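Local coordinates for protein protocadherin gamma-B3 (Homo sapiens, PDB 5K8R) that probably mediates calcium-dependent cell adhesion and may take part in establishing and maintaining specific neuronal connections in the brain, at residues Glu223-Val234 / Gly269-Glu280; Glu351-Phe362 / Tyr388-Lys397. All blocks are in the same frame, centred on the assembly; numbering follows the deposited sequence.

Contacts 1 and 2 follow one another along the extracellular chain, contact 1 in cadherin repeat 3 and contact 2 in repeat 4. Their centres are about 39 Å apart and their nearest atoms about 10 Å, and they share no sheet. Contact 1 pairs strands 230-237 and 270-273 in the antiparallel sheet of its repeat; contact 2 pairs strands 352-357 and 387-396 in the mixed sheet of the next. What connects them is the calcium-filled junction between the repeats: Glu-223, Asp-278 and Glu-280 approach it from one side, Asp-396 from the other, and Asp-345 binds both an ion held by Glu-223 and Glu-280 and the ion held by Asp-396. Such calcium-bound linkers characteristically stiffen cadherin ectodomains.

Contact 1 (Glu223-Val234 / Gly269-Glu280); sequences ENLPAGSSVLKV and GELTTIGELDFE. With CA (calcium ion), chain G; CA (calcium ion), chain F.
Glu-223 and Glu-280 hold two calcium ions between them, each carboxylate reaching both. Glu-223 OE1 binds the calcium ion of chain G at 2.5 Å, together with Asp-278 OD1, Glu-280 OE1 and a water; its OE2 binds the ion of chain F, which Glu-280 grips with both oxygens. Glutamate suits the place of Glu-223, its chain extended beyond CG and its two oxygens each going to a different ion. The backbone N of Phe-279 donates to Glu-223 OE1 (2.8 Å) from above the carboxylate plane, helping the two calcium bonds hold its rotation. Asp-309, Asp-312, Asp-345 and the backbone O of Glu-310 complete the sites, a cluster characteristic of cadherin repeat junctions.

Behind the metals, the type II turn Pro-226 to Ser-229 brings Gly-228 N within 2.7 Å of Thr-273 O. At these backbone angles any CB would jam against the preceding carbonyl O, which calls for glycine. A water accepts from Thr-273 OG1 (2.9 Å) and donates to Leu-225 O and Gly-275 O, bridging the two loops.

The strands run antiparallel through a classic beta bulge, Val-231 and Leu-232 both facing Leu-271. Val-231 N bonds Leu-271 O at 3.2 Å, and Leu-271 N bonds Leu-232 O at 2.9 Å. Val-231 CG1, set between its own N and carbonyl carbon (chi1 53°), meets Leu-271 CD2 at 3.7 Å. On the face opposite Leu-232 and Leu-271, Ser-230 OG donates to Glu-270 OE2 (3.1 Å). Leu-232 and Leu-271 pack on Val-303 of strand 298-308, Val-231 lies on strand 216-222, and strand 262-264 flanks 270-273, with Phe-262 against Leu-271 and Leu-277.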
loop_
_atom_site.group_PDB
_atom_site.type_symbol
_atom_site.label_atom_id
_atom_site.label_comp_id
_atom_site.label_asym_id
_atom_site.label_seq_id
_atom_site.Cartn_x
_atom_site.Cartn_y
_atom_site.Cartn_z
ATOM N N GLU A 223 -32.623 23.794 -21.166
ATOM C CA GLU A 223 -31.508 24.671 -21.503
ATOM C C GLU A 223 -31.423 25.874 -20.571
ATOM O O GLU A 223 -30.336 26.432 -20.383
ATOM C CB GLU A 223 -31.620 25.134 -22.955
ATOM C CG GLU A 223 -32.945 25.782 -23.306
ATOM C CD GLU A 223 -32.940 26.384 -24.696
ATOM O OE1 GLU A 223 -31.847 26.722 -25.194
ATOM O OE2 GLU A 223 -34.028 26.514 -25.294
ATOM N N ASN A 224 -32.541 26.284 -19.973
ATOM C CA ASN A 224 -32.528 27.425 -19.067
ATOM C C ASN A 224 -32.135 26.997 -17.658
ATOM O O ASN A 224 -32.537 27.628 -16.675
ATOM C CB ASN A 224 -33.892 28.121 -19.055
ATOM C CG ASN A 224 -34.996 27.236 -18.513
ATOM O OD1 ASN A 224 -34.953 26.015 -18.653
ATOM N ND2 ASN A 224 -35.996 27.850 -17.891
ATOM N N LEU A 225 -31.351 25.932 -17.551
ATOM C CA LEU A 225 -30.895 25.451 -16.253
ATOM C C LEU A 225 -29.860 26.409 -15.682
ATOM O O LEU A 225 -28.854 26.688 -16.348
ATOM C CB LEU A 225 -30.308 24.048 -16.385
ATOM C CG LEU A 225 -29.876 23.357 -15.089
ATOM C CD1 LEU A 225 -31.070 23.134 -14.174
ATOM C CD2 LEU A 225 -29.174 22.041 -15.389
ATOM N N PRO A 226 -30.059 26.940 -14.478
ATOM C CA PRO A 226 -29.077 27.870 -13.912
ATOM C C PRO A 226 -27.744 27.187 -13.648
ATOM O O PRO A 226 -27.672 25.981 -13.402
ATOM C CB PRO A 226 -29.732 28.329 -12.602
ATOM C CG PRO A 226 -31.188 28.026 -12.768
ATOM C CD PRO A 226 -31.245 26.796 -13.618
ATOM N N ALA A 227 -26.679 27.983 -13.702
ATOM C CA ALA A 227 -25.346 27.472 -13.429
ATOM C C ALA A 227 -25.224 27.042 -11.972
ATOM O O ALA A 227 -25.862 27.604 -11.078
ATOM C CB ALA A 227 -24.289 28.527 -13.757
ATOM N N GLY A 228 -24.392 26.031 -11.737
ATOM C CA GLY A 228 -24.228 25.466 -10.415
ATOM C C GLY A 228 -25.240 24.406 -10.044
ATOM O O GLY A 228 -25.120 23.809 -8.966
ATOM N N SER A 229 -26.226 24.149 -10.898
ATOM C CA SER A 229 -27.261 23.177 -10.586
ATOM C C SER A 229 -26.727 21.754 -10.707
ATOM O O SER A 229 -25.874 21.453 -11.547
ATOM C CB SER A 229 -28.459 23.359 -11.517
ATOM O OG SER A 229 -28.888 24.709 -11.543
ATOM N N SER A 230 -27.243 20.874 -9.853
ATOM C CA SER A 230 -26.899 19.461 -9.922
ATOM C C SER A 230 -27.673 18.801 -11.055
ATOM O O SER A 230 -28.884 19.000 -11.189
ATOM C CB SER A 230 -27.206 18.770 -8.593
ATOM O OG SER A 230 -26.846 17.400 -8.634
ATOM N N VAL A 231 -26.971 18.020 -11.872
ATOM C CA VAL A 231 -27.568 17.348 -13.014
ATOM C C VAL A 231 -27.660 15.839 -12.800
ATOM O O VAL A 231 -28.676 15.228 -13.136
ATOM C CB VAL A 231 -26.799 17.686 -14.313
ATOM C CG1 VAL A 231 -25.314 17.403 -14.160
ATOM C CG2 VAL A 231 -27.373 16.929 -15.494
ATOM N N LEU A 232 -26.623 15.227 -12.229
ATOM C CA LEU A 232 -26.639 13.811 -11.878
ATOM C C LEU A 232 -25.492 13.545 -10.909
ATOM O O LEU A 232 -24.761 14.459 -10.517
ATOM C CB LEU A 232 -26.546 12.923 -13.126
ATOM C CG LEU A 232 -25.319 13.027 -14.034
ATOM C CD1 LEU A 232 -24.220 12.055 -13.620
ATOM C CD2 LEU A 232 -25.723 12.791 -15.476
ATOM N N LYS A 233 -25.336 12.278 -10.526
ATOM C CA LYS A 233 -24.271 11.880 -9.609
ATOM C C LYS A 233 -23.858 10.453 -9.929
ATOM O O LYS A 233 -24.652 9.527 -9.744
ATOM C CB LYS A 233 -24.720 11.991 -8.150
ATOM C CG LYS A 233 -23.656 11.558 -7.156
ATOM C CD LYS A 233 -24.170 11.625 -5.728
ATOM C CE LYS A 233 -23.138 11.114 -4.732
ATOM N NZ LYS A 233 -23.661 11.148 -3.336
ATOM N N VAL A 234 -22.626 10.276 -10.402
ATOM C CA VAL A 234 -22.118 8.935 -10.649
ATOM C C VAL A 234 -21.704 8.291 -9.330
ATOM O O VAL A 234 -21.563 8.947 -8.295
ATOM C CB VAL A 234 -20.953 8.959 -11.651
ATOM C CG1 VAL A 234 -21.361 9.698 -12.920
ATOM C CG2 VAL A 234 -19.721 9.589 -11.028
ATOM N N GLY A 269 -18.293 12.673 -6.727
ATOM C CA GLY A 269 -18.724 12.211 -8.031
ATOM C C GLY A 269 -19.969 12.887 -8.545
ATOM O O GLY A 269 -20.558 12.423 -9.527
ATOM N N GLU A 270 -20.390 13.971 -7.904
ATOM C CA GLU A 270 -21.588 14.686 -8.309
ATOM C C GLU A 270 -21.277 15.593 -9.491
ATOM O O GLU A 270 -20.364 16.422 -9.424
ATOM C CB GLU A 270 -22.138 15.506 -7.143
ATOM C CG GLU A 270 -23.334 16.362 -7.513
ATOM C CD GLU A 270 -23.818 17.221 -6.365
ATOM O OE1 GLU A 270 -23.416 16.963 -5.211
ATOM O OE2 GLU A 270 -24.599 18.162 -6.618
ATOM N N LEU A 271 -22.035 15.434 -10.570
ATOM C CA LEU A 271 -21.868 16.259 -11.758
ATOM C C LEU A 271 -22.741 17.502 -11.641
ATOM O O LEU A 271 -23.926 17.406 -11.309
ATOM C CB LEU A 271 -22.225 15.466 -13.017
ATOM C CG LEU A 271 -21.438 15.737 -14.303
ATOM C CD1 LEU A 271 -21.769 14.683 -15.345
ATOM C CD2 LEU A 271 -21.726 17.126 -14.847
ATOM N N THR A 272 -22.150 18.664 -11.904
ATOM C CA THR A 272 -22.855 19.936 -11.866
ATOM C C THR A 272 -22.503 20.739 -13.110
ATOM O O THR A 272 -21.603 20.384 -13.875
ATOM C CB THR A 272 -22.511 20.741 -10.604
ATOM O OG1 THR A 272 -21.092 20.935 -10.530
ATOM C CG2 THR A 272 -22.990 20.018 -9.349
ATOM N N THR A 273 -23.229 21.832 -13.308
ATOM C CA THR A 273 -22.955 22.754 -14.398
ATOM C C THR A 273 -22.213 23.975 -13.871
ATOM O O THR A 273 -22.417 24.406 -12.734
ATOM C CB THR A 273 -24.248 23.195 -15.091
ATOM O OG1 THR A 273 -25.043 23.966 -14.182
ATOM C CG2 THR A 273 -25.046 21.984 -15.554
ATOM N N ILE A 274 -21.337 24.522 -14.709
ATOM C CA ILE A 274 -20.639 25.764 -14.397
ATOM C C ILE A 274 -20.888 26.851 -15.429
ATOM O O ILE A 274 -20.521 28.011 -15.184
ATOM C CB ILE A 274 -19.122 25.536 -14.225
ATOM C CG1 ILE A 274 -18.511 24.990 -15.517
ATOM C CG2 ILE A 274 -18.852 24.596 -13.062
ATOM C CD1 ILE A 274 -17.033 24.681 -15.409
ATOM N N GLY A 275 -21.494 26.523 -16.568
ATOM C CA GLY A 275 -21.824 27.508 -17.578
ATOM C C GLY A 275 -23.296 27.493 -17.933
ATOM O O GLY A 275 -24.122 27.005 -17.156
ATOM N N GLU A 276 -23.638 28.018 -19.106
ATOM C CA GLU A 276 -25.019 28.119 -19.552
ATOM C C GLU A 276 -25.272 27.113 -20.666
ATOM O O GLU A 276 -24.522 27.065 -21.647
ATOM C CB GLU A 276 -25.335 29.536 -20.036
ATOM C CG GLU A 276 -24.954 30.629 -19.051
ATOM C CD GLU A 276 -25.706 30.524 -17.737
ATOM O OE1 GLU A 276 -26.872 30.077 -17.749
ATOM O OE2 GLU A 276 -25.128 30.889 -16.691
ATOM N N LEU A 277 -26.324 26.313 -20.511
ATOM C CA LEU A 277 -26.735 25.394 -21.560
ATOM C C LEU A 277 -27.544 26.137 -22.614
ATOM O O LEU A 277 -28.365 27.001 -22.293
ATOM C CB LEU A 277 -27.562 24.242 -20.985
ATOM C CG LEU A 277 -26.885 23.231 -20.053
ATOM C CD1 LEU A 277 -25.475 22.919 -20.532
ATOM C CD2 LEU A 277 -26.867 23.725 -18.615
ATOM N N ASP A 278 -27.305 25.801 -23.880
ATOM C CA ASP A 278 -28.012 26.426 -24.994
ATOM C C ASP A 278 -28.427 25.332 -25.966
ATOM O O ASP A 278 -27.577 24.749 -26.646
ATOM C CB ASP A 278 -27.144 27.478 -25.684
ATOM C CG ASP A 278 -27.920 28.305 -26.691
ATOM O OD1 ASP A 278 -29.164 28.348 -26.598
ATOM O OD2 ASP A 278 -27.284 28.919 -27.574
ATOM N N PHE A 279 -29.733 25.053 -26.024
ATOM C CA PHE A 279 -30.239 24.039 -26.943
ATOM C C PHE A 279 -29.929 24.391 -28.391
ATOM O O PHE A 279 -29.702 23.496 -29.213
ATOM C CB PHE A 279 -31.746 23.862 -26.748
ATOM C CG PHE A 279 -32.369 22.851 -27.670
ATOM C CD1 PHE A 279 -32.382 21.507 -27.337
ATOM C CD2 PHE A 279 -32.950 23.246 -28.865
ATOM C CE1 PHE A 279 -32.957 20.575 -28.181
ATOM C CE2 PHE A 279 -33.525 22.318 -29.713
ATOM C CZ PHE A 279 -33.529 20.981 -29.370
ATOM N N GLU A 280 -29.909 25.685 -28.722
ATOM C CA GLU A 280 -29.618 26.104 -30.087
ATOM C C GLU A 280 -28.182 25.807 -30.494
ATOM O O GLU A 280 -27.897 25.725 -31.693
ATOM C CB GLU A 280 -29.908 27.597 -30.257
ATOM C CG GLU A 280 -31.367 27.923 -30.546
ATOM C CD GLU A 280 -32.292 27.546 -29.408
ATOM O OE1 GLU A 280 -31.939 27.811 -28.240
ATOM O OE2 GLU A 280 -33.369 26.978 -29.682
HETATM CA CA CA G . -31.551 28.975 -26.147
HETATM CA CA CA F . -34.548 27.405 -27.524
HETATM O O HOH W 1 -26.142 25.743 -16.177
HETATM O O HOH W 2 -29.726 29.573 -24.508
#

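Contact 2 (Glu351-Phe362 / Tyr388-Lys397); sequences EILCQLKGNFPF and YNVTITATDK. With CA (calcium ion), chain E.
Tyr-388 meets three consecutive residues, Phe-360, Pro-361 and Phe-362, at one end of the pairing. Its CB lies at the edge of the Phe-362 ring, 3.8 Å from Phe-362 CE2. With CG beside the backbone N (chi1 -65°), the ring turns its face to that edge: CG and CD1 meet Phe-362 CE2 and CZ in a T-shaped stack, planes at 85° and centroids 5.2 Å apart. CD2 lies 4.1 Å from Phe-360 CD1, CE2 comes to 3.5 Å from Pro-361 CD, and OH ends near Pro-361 CG. An alanine here takes away the ring that the Phe-362 edge and Pro-361 pack on, which would probably open a gap and let Phe-362 turn more freely.

Strand 352-357 is outermost in one sheet of the Greek-key beta sandwich of a cadherin repeat, and 387-396 lies between it and 403-413. Gln-355 O accepts Thr-393 N (2.9 Å) and, from above the carbonyl plane, Thr-393 OG1 (3.1 Å), so threonine doubles the grip. Inward, Leu-356 CD1 packs on Ile-392 CD1 (3.6 Å), branched apolar chains suited to the core against Leu-374 and Ile-339. At the other end Asp-396 OD2 binds calcium at 2.7 Å, while OD1 accepts from Leu-402 N.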
loop_
_atom_site.group_PDB
_atom_site.type_symbol
_atom_site.label_atom_id
_atom_site.label_comp_id
_atom_site.label_asym_id
_atom_site.label_seq_id
_atom_site.Cartn_x
_atom_site.Cartn_y
_atom_site.Cartn_z
ATOM N N GLU A 351 -42.455 27.673 -34.742
ATOM C CA GLU A 351 -43.533 28.011 -35.662
ATOM C C GLU A 351 -43.934 29.467 -35.469
ATOM O O GLU A 351 -43.989 29.966 -34.343
ATOM C CB GLU A 351 -44.737 27.096 -35.439
ATOM C CG GLU A 351 -44.436 25.612 -35.597
ATOM C CD GLU A 351 -44.072 25.231 -37.020
ATOM O OE1 GLU A 351 -44.480 25.949 -37.957
ATOM O OE2 GLU A 351 -43.375 24.210 -37.201
ATOM N N ILE A 352 -44.215 30.153 -36.575
ATOM C CA ILE A 352 -44.410 31.598 -36.565
ATOM C C ILE A 352 -45.751 31.934 -37.201
ATOM O O ILE A 352 -46.063 31.456 -38.298
ATOM C CB ILE A 352 -43.272 32.330 -37.301
ATOM C CG1 ILE A 352 -41.924 31.986 -36.670
ATOM C CG2 ILE A 352 -43.504 33.833 -37.282
ATOM C CD1 ILE A 352 -40.751 32.610 -37.377
ATOM N N LEU A 353 -46.535 32.758 -36.514
ATOM C CA LEU A 353 -47.731 33.379 -37.068
ATOM C C LEU A 353 -47.431 34.853 -37.306
ATOM O O LEU A 353 -47.106 35.584 -36.363
ATOM C CB LEU A 353 -48.928 33.212 -36.132
ATOM C CG LEU A 353 -50.179 34.014 -36.500
ATOM C CD1 LEU A 353 -50.675 33.640 -37.890
ATOM C CD2 LEU A 353 -51.275 33.813 -35.464
ATOM N N CYS A 354 -47.529 35.280 -38.561
ATOM C CA CYS A 354 -47.239 36.648 -38.962
ATOM C C CYS A 354 -48.532 37.335 -39.376
ATOM O O CYS A 354 -49.274 36.816 -40.216
ATOM C CB CYS A 354 -46.228 36.676 -40.111
ATOM S SG CYS A 354 -45.901 38.318 -40.778
ATOM N N GLN A 355 -48.800 38.500 -38.790
ATOM C CA GLN A 355 -50.050 39.201 -39.028
ATOM C C GLN A 355 -49.801 40.702 -39.103
ATOM O O GLN A 355 -48.745 41.209 -38.709
ATOM C CB GLN A 355 -51.088 38.871 -37.948
ATOM C CG GLN A 355 -50.555 38.933 -36.529
ATOM C CD GLN A 355 -51.539 38.382 -35.517
ATOM O OE1 GLN A 355 -52.551 37.782 -35.882
ATOM N NE2 GLN A 355 -51.249 38.582 -34.237
ATOM N N LEU A 356 -50.809 41.405 -39.615
ATOM C CA LEU A 356 -50.753 42.837 -39.879
ATOM C C LEU A 356 -51.651 43.561 -38.883
ATOM O O LEU A 356 -52.848 43.271 -38.797
ATOM C CB LEU A 356 -51.189 43.130 -41.316
ATOM C CG LEU A 356 -51.027 44.550 -41.857
ATOM C CD1 LEU A 356 -49.945 45.294 -41.097
ATOM C CD2 LEU A 356 -50.716 44.514 -43.346
ATOM N N LYS A 357 -51.072 44.503 -38.139
ATOM C CA LYS A 357 -51.788 45.256 -37.116
ATOM C C LYS A 357 -52.166 46.621 -37.682
ATOM O O LYS A 357 -51.294 47.462 -37.923
ATOM C CB LYS A 357 -50.938 45.404 -35.856
ATOM C CG LYS A 357 -51.631 46.150 -34.726
ATOM C CD LYS A 357 -50.672 46.449 -33.585
ATOM C CE LYS A 357 -49.586 47.421 -34.018
ATOM N NZ LYS A 357 -48.651 47.749 -32.907
ATOM N N GLY A 358 -53.450 46.836 -37.873
ATOM C CA GLY A 358 -53.929 48.093 -38.372
ATOM C C GLY A 358 -54.950 47.906 -39.450
ATOM O O GLY A 358 -55.209 46.809 -39.881
ATOM N N ASN A 359 -55.533 49.004 -39.887
ATOM C CA ASN A 359 -56.521 48.948 -40.941
ATOM C C ASN A 359 -55.988 49.763 -42.092
ATOM O O ASN A 359 -56.356 50.879 -42.310
ATOM C CB ASN A 359 -57.878 49.439 -40.458
ATOM C CG ASN A 359 -58.520 48.502 -39.445
ATOM O OD1 ASN A 359 -58.964 47.403 -39.769
ATOM N ND2 ASN A 359 -58.590 48.949 -38.213
ATOM N N PHE A 360 -55.081 49.147 -42.812
ATOM C CA PHE A 360 -54.398 49.702 -43.968
ATOM C C PHE A 360 -54.996 49.164 -45.257
ATOM O O PHE A 360 -55.655 48.121 -45.264
ATOM C CB PHE A 360 -52.905 49.361 -43.917
ATOM C CG PHE A 360 -52.233 49.763 -42.638
ATOM C CD1 PHE A 360 -51.977 51.096 -42.363
ATOM C CD2 PHE A 360 -51.849 48.806 -41.713
ATOM C CE1 PHE A 360 -51.357 51.467 -41.186
ATOM C CE2 PHE A 360 -51.228 49.170 -40.536
ATOM C CZ PHE A 360 -50.982 50.502 -40.271
ATOM N N PRO A 361 -54.786 49.857 -46.383
ATOM C CA PRO A 361 -55.213 49.303 -47.676
ATOM C C PRO A 361 -54.250 48.246 -48.195
ATOM O O PRO A 361 -53.995 48.168 -49.402
ATOM C CB PRO A 361 -55.245 50.534 -48.588
ATOM C CG PRO A 361 -54.231 51.450 -47.998
ATOM C CD PRO A 361 -54.305 51.244 -46.510
ATOM N N PHE A 362 -53.707 47.430 -47.294
ATOM C CA PHE A 362 -52.767 46.375 -47.639
ATOM C C PHE A 362 -53.251 45.059 -47.035
ATOM O O PHE A 362 -54.252 45.009 -46.313
ATOM C CB PHE A 362 -51.351 46.717 -47.158
ATOM C CG PHE A 362 -50.880 48.081 -47.579
ATOM C CD1 PHE A 362 -50.629 48.363 -48.911
ATOM C CD2 PHE A 362 -50.681 49.079 -46.640
ATOM C CE1 PHE A 362 -50.195 49.618 -49.299
ATOM C CE2 PHE A 362 -50.248 50.335 -47.022
ATOM C CZ PHE A 362 -50.003 50.603 -48.352
ATOM N N TYR A 388 -47.821 55.509 -45.295
ATOM C CA TYR A 388 -48.429 54.575 -44.358
ATOM C C TYR A 388 -47.348 53.983 -43.466
ATOM O O TYR A 388 -46.303 53.547 -43.959
ATOM C CB TYR A 388 -49.169 53.451 -45.087
ATOM C CG TYR A 388 -50.370 53.902 -45.886
ATOM C CD1 TYR A 388 -50.247 54.242 -47.226
ATOM C CD2 TYR A 388 -51.629 53.974 -45.304
ATOM C CE1 TYR A 388 -51.343 54.648 -47.964
ATOM C CE2 TYR A 388 -52.732 54.380 -46.034
ATOM C CZ TYR A 388 -52.582 54.714 -47.364
ATOM O OH TYR A 388 -53.673 55.120 -48.098
ATOM N N ASN A 389 -47.602 53.966 -42.162
ATOM C CA ASN A 389 -46.709 53.327 -41.196
ATOM C C ASN A 389 -47.259 51.929 -40.934
ATOM O O ASN A 389 -48.106 51.724 -40.065
ATOM C CB ASN A 389 -46.603 54.153 -39.919
ATOM C CG ASN A 389 -45.866 55.460 -40.134
ATOM O OD1 ASN A 389 -44.840 55.502 -40.812
ATOM N ND2 ASN A 389 -46.389 56.536 -39.559
ATOM N N VAL A 390 -46.769 50.960 -41.702
ATOM C CA VAL A 390 -47.265 49.589 -41.645
ATOM C C VAL A 390 -46.475 48.822 -40.593
ATOM O O VAL A 390 -45.248 48.705 -40.686
ATOM C CB VAL A 390 -47.161 48.908 -43.017
ATOM C CG1 VAL A 390 -47.557 47.446 -42.913
ATOM C CG2 VAL A 390 -48.037 49.629 -44.031
ATOM N N THR A 391 -47.179 48.295 -39.595
ATOM C CA THR A 391 -46.572 47.528 -38.512
ATOM C C THR A 391 -46.878 46.050 -38.718
ATOM O O THR A 391 -48.047 45.654 -38.756
ATOM C CB THR A 391 -47.085 47.994 -37.149
ATOM O OG1 THR A 391 -46.674 49.346 -36.916
ATOM C CG2 THR A 391 -46.536 47.104 -36.044
ATOM N N ILE A 392 -45.827 45.245 -38.851
ATOM C CA ILE A 392 -45.947 43.800 -39.005
ATOM C C ILE A 392 -45.578 43.148 -37.681
ATOM O O ILE A 392 -44.567 43.507 -37.064
ATOM C CB ILE A 392 -45.048 43.286 -40.142
ATOM C CG1 ILE A 392 -45.376 44.006 -41.451
ATOM C CG2 ILE A 392 -45.205 41.784 -40.307
ATOM C CD1 ILE A 392 -46.794 43.789 -41.931
ATOM N N THR A 393 -46.398 42.195 -37.238
ATOM C CA THR A 393 -46.173 41.503 -35.977
ATOM C C THR A 393 -45.985 40.015 -36.227
ATOM O O THR A 393 -46.630 39.436 -37.109
ATOM C CB THR A 393 -47.336 41.723 -35.000
ATOM O OG1 THR A 393 -48.560 41.281 -35.600
ATOM C CG2 THR A 393 -47.458 43.195 -34.637
ATOM N N ALA A 394 -45.095 39.400 -35.450
ATOM C CA ALA A 394 -44.834 37.969 -35.531
ATOM C C ALA A 394 -44.868 37.381 -34.131
ATOM O O ALA A 394 -44.270 37.939 -33.205
ATOM C CB ALA A 394 -43.483 37.682 -36.194
ATOM N N THR A 395 -45.565 36.257 -33.977
ATOM C CA THR A 395 -45.696 35.599 -32.684
ATOM C C THR A 395 -45.508 34.103 -32.868
ATOM O O THR A 395 -46.114 33.509 -33.765
ATOM C CB THR A 395 -47.065 35.883 -32.053
ATOM O OG1 THR A 395 -47.277 37.298 -31.980
ATOM C CG2 THR A 395 -47.144 35.290 -30.654
ATOM N N ASP A 396 -44.675 33.495 -32.026
ATOM C CA ASP A 396 -44.463 32.059 -32.103
ATOM C C ASP A 396 -45.583 31.320 -31.373
ATOM O O ASP A 396 -46.482 31.923 -30.778
ATOM C CB ASP A 396 -43.086 31.685 -31.552
ATOM C CG ASP A 396 -42.845 32.208 -30.145
ATOM O OD1 ASP A 396 -43.819 32.416 -29.394
ATOM O OD2 ASP A 396 -41.665 32.405 -29.786
ATOM N N LYS A 397 -45.529 29.989 -31.416
ATOM C CA LYS A 397 -46.540 29.141 -30.800
ATOM C C LYS A 397 -46.002 28.402 -29.578
ATOM O O LYS A 397 -46.417 27.277 -29.291
ATOM C CB LYS A 397 -47.097 28.150 -31.822
ATOM C CG LYS A 397 -47.576 28.797 -33.112
ATOM C CD LYS A 397 -48.231 27.781 -34.033
ATOM C CE LYS A 397 -48.531 28.386 -35.395
ATOM N NZ LYS A 397 -49.361 29.618 -35.291
HETATM CA CA CA E . -39.398 31.049 -30.373
#